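Long-range contact in PHO85 cyclin PHO80 (Saccharomyces cerevisiae, PDB 2PMI), which serves as the cyclin partner of the cyclin-dependent kinase PHO85 and keeps phosphate-starvation genes repressed when phosphate is plentiful: residues Asp34-Leu46 / Tyr221-Pro235. Residues are numbered along the deposited sequence; the frame is centred on the assembly and turned at random.
Sequences DLVVLISRMLVSL and YRRIVQLVGSFNASP
Arg41 of helix 32-51 lies against Val228 and Pro235, in the chain that follows helix 216-227, and the contact joins an early helix of the cyclin fold to a helix and loop from the C-terminal part of the chain. The two helical segments cross at 68° with their axes 9.6 Å apart, and beyond Val228, the first residue to leave helical backbone angles, the chain wraps over Arg41.

Followed outward, the arginine runs first along Val228 and Pro235 and then along the loop carbonyls. Its CB packs between Val228 CB and Pro235 CG, both 3.8 Å from Arg41 CB, although Pro235 is poorly ordered. CG lies beside the same proline carbon, while CD approaches the carbonyl oxygen of Val228. With CG anti to the carbonyl carbon and the chain extended from there to NE, the guanidinium is carried along the loop backbone. Arg41 NH1 donates to Val228 O at 3.2 Å; the oxygen lies 24° out of the guanidinium plane, and the bond is bent. Gly229 O sits at the edge of the group, in its plane, 3.1 Å from Arg41 NH1. NH2 approaches the edge of the Phe231 ring, the two planes being 44° apart, and bonds to the carbonyls of Arg239 and Val241. The carbonyls of Val228, Arg239 and Val241 thus accept from this buried group, probably stabilising its positive charge.

Toward the other end the contact is apolar. Ile224 CD1 touches Leu38 CB at 3.4 Å, the two side chains crossing near a right angle, while Leu38 CD1 rests on Val225 CG2. Leu99 of helix 92-108 also touches Ile224, linking this patch to a third helix. Val228 fits against the helix backbone itself: Val228 CG1 lies 3.6 Å from Met42 CA, and CG2 lies 3.4 Å from Leu38 O.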
loop_
_atom_site.group_PDB
_atom_site.type_symbol
_atom_site.label_atom_id
_atom_site.label_comp_id
_atom_site.label_asym_id
_atom_site.label_seq_id
_atom_site.Cartn_x
_atom_site.Cartn_y
_atom_site.Cartn_z
ATOM N N ASP B 34 -9.135 -24.376 -4.953
ATOM C CA ASP B 34 -10.547 -24.178 -5.268
ATOM C C ASP B 34 -10.797 -22.855 -5.988
ATOM O O ASP B 34 -11.710 -22.759 -6.803
ATOM C CB ASP B 34 -11.419 -24.244 -4.011
ATOM C CG ASP B 34 -11.580 -25.652 -3.487
ATOM O OD1 ASP B 34 -11.465 -26.608 -4.277
ATOM O OD2 ASP B 34 -11.841 -25.798 -2.281
ATOM N N LEU B 35 -10.006 -21.830 -5.683
ATOM C CA LEU B 35 -10.180 -20.554 -6.370
ATOM C C LEU B 35 -9.810 -20.748 -7.834
ATOM O O LEU B 35 -10.648 -20.629 -8.718
ATOM C CB LEU B 35 -9.297 -19.473 -5.757
ATOM C CG LEU B 35 -9.905 -18.771 -4.541
ATOM C CD1 LEU B 35 -8.974 -17.643 -4.073
ATOM C CD2 LEU B 35 -11.301 -18.236 -4.917
ATOM N N VAL B 36 -8.551 -21.056 -8.090
ATOM C CA VAL B 36 -8.114 -21.276 -9.446
ATOM C C VAL B 36 -9.173 -22.027 -10.249
ATOM O O VAL B 36 -9.362 -21.733 -11.431
ATOM C CB VAL B 36 -6.803 -22.080 -9.490
ATOM C CG1 VAL B 36 -6.433 -22.374 -10.933
ATOM C CG2 VAL B 36 -5.686 -21.305 -8.809
ATOM N N VAL B 37 -9.872 -22.988 -9.641
ATOM C CA VAL B 37 -10.886 -23.702 -10.418
ATOM C C VAL B 37 -12.031 -22.736 -10.706
ATOM O O VAL B 37 -12.342 -22.473 -11.871
ATOM C CB VAL B 37 -11.438 -25.002 -9.714
ATOM C CG1 VAL B 37 -10.308 -25.968 -9.421
ATOM C CG2 VAL B 37 -12.174 -24.665 -8.449
ATOM N N LEU B 38 -12.634 -22.188 -9.652
ATOM C CA LEU B 38 -13.724 -21.237 -9.825
ATOM C C LEU B 38 -13.322 -20.139 -10.810
ATOM O O LEU B 38 -14.096 -19.778 -11.687
ATOM C CB LEU B 38 -14.120 -20.611 -8.482
ATOM C CG LEU B 38 -14.824 -21.552 -7.502
ATOM C CD1 LEU B 38 -15.309 -20.804 -6.260
ATOM C CD2 LEU B 38 -15.998 -22.190 -8.214
ATOM N N ILE B 39 -12.113 -19.610 -10.687
ATOM C CA ILE B 39 -11.695 -18.565 -11.606
ATOM C C ILE B 39 -11.530 -19.080 -13.028
ATOM O O ILE B 39 -12.067 -18.495 -13.968
ATOM C CB ILE B 39 -10.381 -17.912 -11.175
ATOM C CG1 ILE B 39 -10.583 -17.166 -9.852
ATOM C CG2 ILE B 39 -9.924 -16.947 -12.250
ATOM C CD1 ILE B 39 -9.292 -16.578 -9.252
ATOM N N SER B 40 -10.789 -20.168 -13.186
ATOM C CA SER B 40 -10.563 -20.742 -14.509
ATOM C C SER B 40 -11.872 -21.037 -15.240
ATOM O O SER B 40 -12.006 -20.774 -16.437
ATOM C CB SER B 40 -9.747 -22.024 -14.381
ATOM O OG SER B 40 -8.476 -21.738 -13.836
ATOM N N ARG B 41 -12.830 -21.604 -14.512
ATOM C CA ARG B 41 -14.130 -21.928 -15.082
ATOM C C ARG B 41 -14.723 -20.652 -15.656
ATOM O O ARG B 41 -15.047 -20.572 -16.843
ATOM C CB ARG B 41 -15.068 -22.489 -14.010
ATOM C CG ARG B 41 -14.744 -23.902 -13.550
ATOM C CD ARG B 41 -15.695 -24.323 -12.430
ATOM N NE ARG B 41 -15.687 -25.767 -12.191
ATOM C CZ ARG B 41 -16.442 -26.374 -11.278
ATOM N NH1 ARG B 41 -17.268 -25.666 -10.509
ATOM N NH2 ARG B 41 -16.385 -27.694 -11.140
ATOM N N MET B 42 -14.861 -19.653 -14.799
ATOM C CA MET B 42 -15.404 -18.377 -15.214
ATOM C C MET B 42 -14.657 -17.868 -16.444
ATOM O O MET B 42 -15.261 -17.356 -17.389
ATOM C CB MET B 42 -15.249 -17.367 -14.084
ATOM C CG MET B 42 -15.756 -15.995 -14.436
ATOM S SD MET B 42 -17.504 -16.081 -14.807
ATOM C CE MET B 42 -18.139 -16.141 -13.141
ATOM N N LEU B 43 -13.339 -18.029 -16.417
ATOM C CA LEU B 43 -12.464 -17.566 -17.480
ATOM C C LEU B 43 -12.689 -18.200 -18.861
ATOM O O LEU B 43 -12.553 -17.521 -19.878
ATOM C CB LEU B 43 -11.011 -17.760 -17.049
ATOM C CG LEU B 43 -10.094 -16.610 -17.448
ATOM C CD1 LEU B 43 -10.527 -15.372 -16.701
ATOM C CD2 LEU B 43 -8.643 -16.951 -17.145
ATOM N N VAL B 44 -13.006 -19.496 -18.917
ATOM C CA VAL B 44 -13.244 -20.129 -20.215
ATOM C C VAL B 44 -14.677 -19.885 -20.618
ATOM O O VAL B 44 -15.041 -20.048 -21.776
ATOM C CB VAL B 44 -12.999 -21.650 -20.205
ATOM C CG1 VAL B 44 -11.538 -21.924 -20.070
ATOM C CG2 VAL B 44 -13.753 -22.293 -19.090
ATOM N N SER B 45 -15.491 -19.497 -19.647
ATOM C CA SER B 45 -16.890 -19.216 -19.898
ATOM C C SER B 45 -16.961 -17.896 -20.661
ATOM O O SER B 45 -17.682 -17.776 -21.649
ATOM C CB SER B 45 -17.649 -19.117 -18.573
ATOM O OG SER B 45 -19.007 -18.773 -18.778
ATOM N N LEU B 46 -16.200 -16.910 -20.204
ATOM C CA LEU B 46 -16.179 -15.619 -20.864
ATOM C C LEU B 46 -15.534 -15.802 -22.227
ATOM O O LEU B 46 -15.815 -15.058 -23.164
ATOM C CB LEU B 46 -15.345 -14.620 -20.071
ATOM C CG LEU B 46 -15.822 -14.172 -18.698
ATOM C CD1 LEU B 46 -14.794 -13.209 -18.149
ATOM C CD2 LEU B 46 -17.171 -13.495 -18.789
ATOM N N TYR B 221 -15.809 -12.718 -5.808
ATOM C CA TYR B 221 -15.751 -14.045 -5.236
ATOM C C TYR B 221 -17.167 -14.599 -5.251
ATOM O O TYR B 221 -17.436 -15.616 -5.890
ATOM C CB TYR B 221 -15.184 -13.976 -3.815
ATOM C CG TYR B 221 -15.286 -15.268 -3.035
ATOM C CD1 TYR B 221 -14.814 -16.469 -3.566
ATOM C CD2 TYR B 221 -15.864 -15.284 -1.765
ATOM C CE1 TYR B 221 -14.915 -17.652 -2.853
ATOM C CE2 TYR B 221 -15.972 -16.458 -1.039
ATOM C CZ TYR B 221 -15.496 -17.639 -1.584
ATOM O OH TYR B 221 -15.595 -18.805 -0.851
ATOM N N ARG B 222 -18.080 -13.912 -4.569
ATOM C CA ARG B 222 -19.475 -14.344 -4.532
ATOM C C ARG B 222 -20.005 -14.592 -5.950
ATOM O O ARG B 222 -20.589 -15.639 -6.231
ATOM C CB ARG B 222 -20.342 -13.296 -3.825
ATOM C CG ARG B 222 -20.202 -13.302 -2.316
ATOM C CD ARG B 222 -21.140 -12.306 -1.657
ATOM N NE ARG B 222 -20.853 -10.928 -2.055
ATOM C CZ ARG B 222 -19.696 -10.302 -1.834
ATOM N NH1 ARG B 222 -18.702 -10.928 -1.212
ATOM N NH2 ARG B 222 -19.535 -9.043 -2.231
ATOM N N ARG B 223 -19.769 -13.637 -6.842
ATOM C CA ARG B 223 -20.222 -13.746 -8.218
ATOM C C ARG B 223 -19.824 -15.041 -8.934
ATOM O O ARG B 223 -20.661 -15.685 -9.576
ATOM C CB ARG B 223 -19.705 -12.566 -9.034
ATOM C CG ARG B 223 -20.438 -12.369 -10.360
ATOM C CD ARG B 223 -21.799 -11.707 -10.140
ATOM N NE ARG B 223 -22.460 -11.436 -11.407
ATOM C CZ ARG B 223 -23.045 -12.364 -12.153
ATOM N NH1 ARG B 223 -23.061 -13.628 -11.751
ATOM N NH2 ARG B 223 -23.595 -12.033 -13.313
ATOM N N ILE B 224 -18.555 -15.429 -8.843
ATOM C CA ILE B 224 -18.124 -16.639 -9.538
ATOM C C ILE B 224 -18.791 -17.920 -9.014
ATOM O O ILE B 224 -19.115 -18.829 -9.787
ATOM C CB ILE B 224 -16.579 -16.795 -9.502
ATOM C CG1 ILE B 224 -16.093 -17.027 -8.070
ATOM C CG2 ILE B 224 -15.929 -15.551 -10.086
ATOM C CD1 ILE B 224 -14.601 -17.285 -7.969
ATOM N N VAL B 225 -19.005 -17.992 -7.708
ATOM C CA VAL B 225 -19.634 -19.170 -7.145
ATOM C C VAL B 225 -21.078 -19.233 -7.614
ATOM O O VAL B 225 -21.620 -20.308 -7.860
ATOM C CB VAL B 225 -19.602 -19.139 -5.613
ATOM C CG1 VAL B 225 -20.281 -20.388 -5.051
ATOM C CG2 VAL B 225 -18.165 -19.040 -5.141
ATOM N N GLN B 226 -21.706 -18.072 -7.741
ATOM C CA GLN B 226 -23.087 -18.036 -8.191
ATOM C C GLN B 226 -23.135 -18.380 -9.676
ATOM O O GLN B 226 -24.063 -19.041 -10.136
ATOM C CB GLN B 226 -23.691 -16.652 -7.969
ATOM C CG GLN B 226 -25.148 -16.566 -8.371
ATOM C CD GLN B 226 -25.686 -15.144 -8.336
ATOM O OE1 GLN B 226 -25.272 -14.285 -9.129
ATOM N NE2 GLN B 226 -26.614 -14.886 -7.415
ATOM N N LEU B 227 -22.122 -17.947 -10.418
ATOM C CA LEU B 227 -22.091 -18.202 -11.843
ATOM C C LEU B 227 -21.629 -19.589 -12.237
ATOM O O LEU B 227 -22.436 -20.435 -12.609
ATOM C CB LEU B 227 -21.217 -17.166 -12.561
ATOM C CG LEU B 227 -21.901 -15.892 -13.080
ATOM C CD1 LEU B 227 -20.923 -15.080 -13.932
ATOM C CD2 LEU B 227 -23.118 -16.268 -13.898
ATOM N N VAL B 228 -20.323 -19.804 -12.170
ATOM C CA VAL B 228 -19.713 -21.068 -12.539
ATOM C C VAL B 228 -19.528 -21.976 -11.334
ATOM O O VAL B 228 -18.699 -22.894 -11.352
ATOM C CB VAL B 228 -18.342 -20.827 -13.205
ATOM C CG1 VAL B 228 -18.529 -20.031 -14.487
ATOM C CG2 VAL B 228 -17.413 -20.069 -12.245
ATOM N N GLY B 229 -20.305 -21.713 -10.288
ATOM C CA GLY B 229 -20.223 -22.515 -9.078
ATOM C C GLY B 229 -20.501 -23.988 -9.308
ATOM O O GLY B 229 -19.783 -24.851 -8.807
ATOM N N SER B 230 -21.552 -24.280 -10.064
ATOM C CA SER B 230 -21.894 -25.660 -10.360
ATOM C C SER B 230 -20.950 -26.185 -11.423
ATOM O O SER B 230 -20.213 -25.423 -12.050
ATOM C CB SER B 230 -23.326 -25.766 -10.866
ATOM O OG SER B 230 -24.221 -25.219 -9.923
ATOM N N PHE B 231 -20.988 -27.495 -11.620
ATOM C CA PHE B 231 -20.156 -28.177 -12.597
ATOM C C PHE B 231 -20.761 -28.006 -14.011
ATOM O O PHE B 231 -20.881 -28.973 -14.768
ATOM C CB PHE B 231 -20.090 -29.651 -12.191
ATOM C CG PHE B 231 -19.128 -30.471 -12.989
ATOM C CD1 PHE B 231 -19.526 -31.697 -13.521
ATOM C CD2 PHE B 231 -17.817 -30.050 -13.175
ATOM C CE1 PHE B 231 -18.625 -32.496 -14.229
ATOM C CE2 PHE B 231 -16.903 -30.842 -13.880
ATOM C CZ PHE B 231 -17.307 -32.066 -14.409
ATOM N N ASN B 232 -21.143 -26.772 -14.356
ATOM C CA ASN B 232 -21.741 -26.466 -15.664
ATOM C C ASN B 232 -21.184 -25.186 -16.306
ATOM O O ASN B 232 -21.820 -24.124 -16.283
ATOM C CB ASN B 232 -23.258 -26.349 -15.536
ATOM C CG ASN B 232 -23.879 -27.584 -14.930
ATOM O OD1 ASN B 232 -23.551 -28.704 -15.316
ATOM N ND2 ASN B 232 -24.785 -27.389 -13.978
ATOM N N ALA B 233 -19.988 -25.313 -16.879
ATOM C CA ALA B 233 -19.301 -24.215 -17.544
ATOM C C ALA B 233 -18.680 -24.716 -18.843
ATOM O O ALA B 233 -19.119 -24.324 -19.915
ATOM C CB ALA B 233 -18.215 -23.638 -16.637
ATOM N N SER B 234 -17.676 -25.586 -18.732
ATOM C CA SER B 234 -16.951 -26.157 -19.877
ATOM C C SER B 234 -15.677 -26.870 -19.414
ATOM O O SER B 234 -15.338 -27.946 -19.917
ATOM C CB SER B 234 -16.513 -25.079 -20.862
ATOM O OG SER B 234 -17.593 -24.305 -21.315
ATOM N N PRO B 235 -14.933 -26.262 -18.468
ATOM C CA PRO B 235 -13.704 -26.896 -17.985
ATOM C C PRO B 235 -14.070 -28.066 -17.083
ATOM O O PRO B 235 -13.342 -28.401 -16.144
ATOM C CB PRO B 235 -13.021 -25.771 -17.218
ATOM C CG PRO B 235 -14.187 -25.105 -16.578
ATOM C CD PRO B 235 -15.193 -25.017 -17.723
#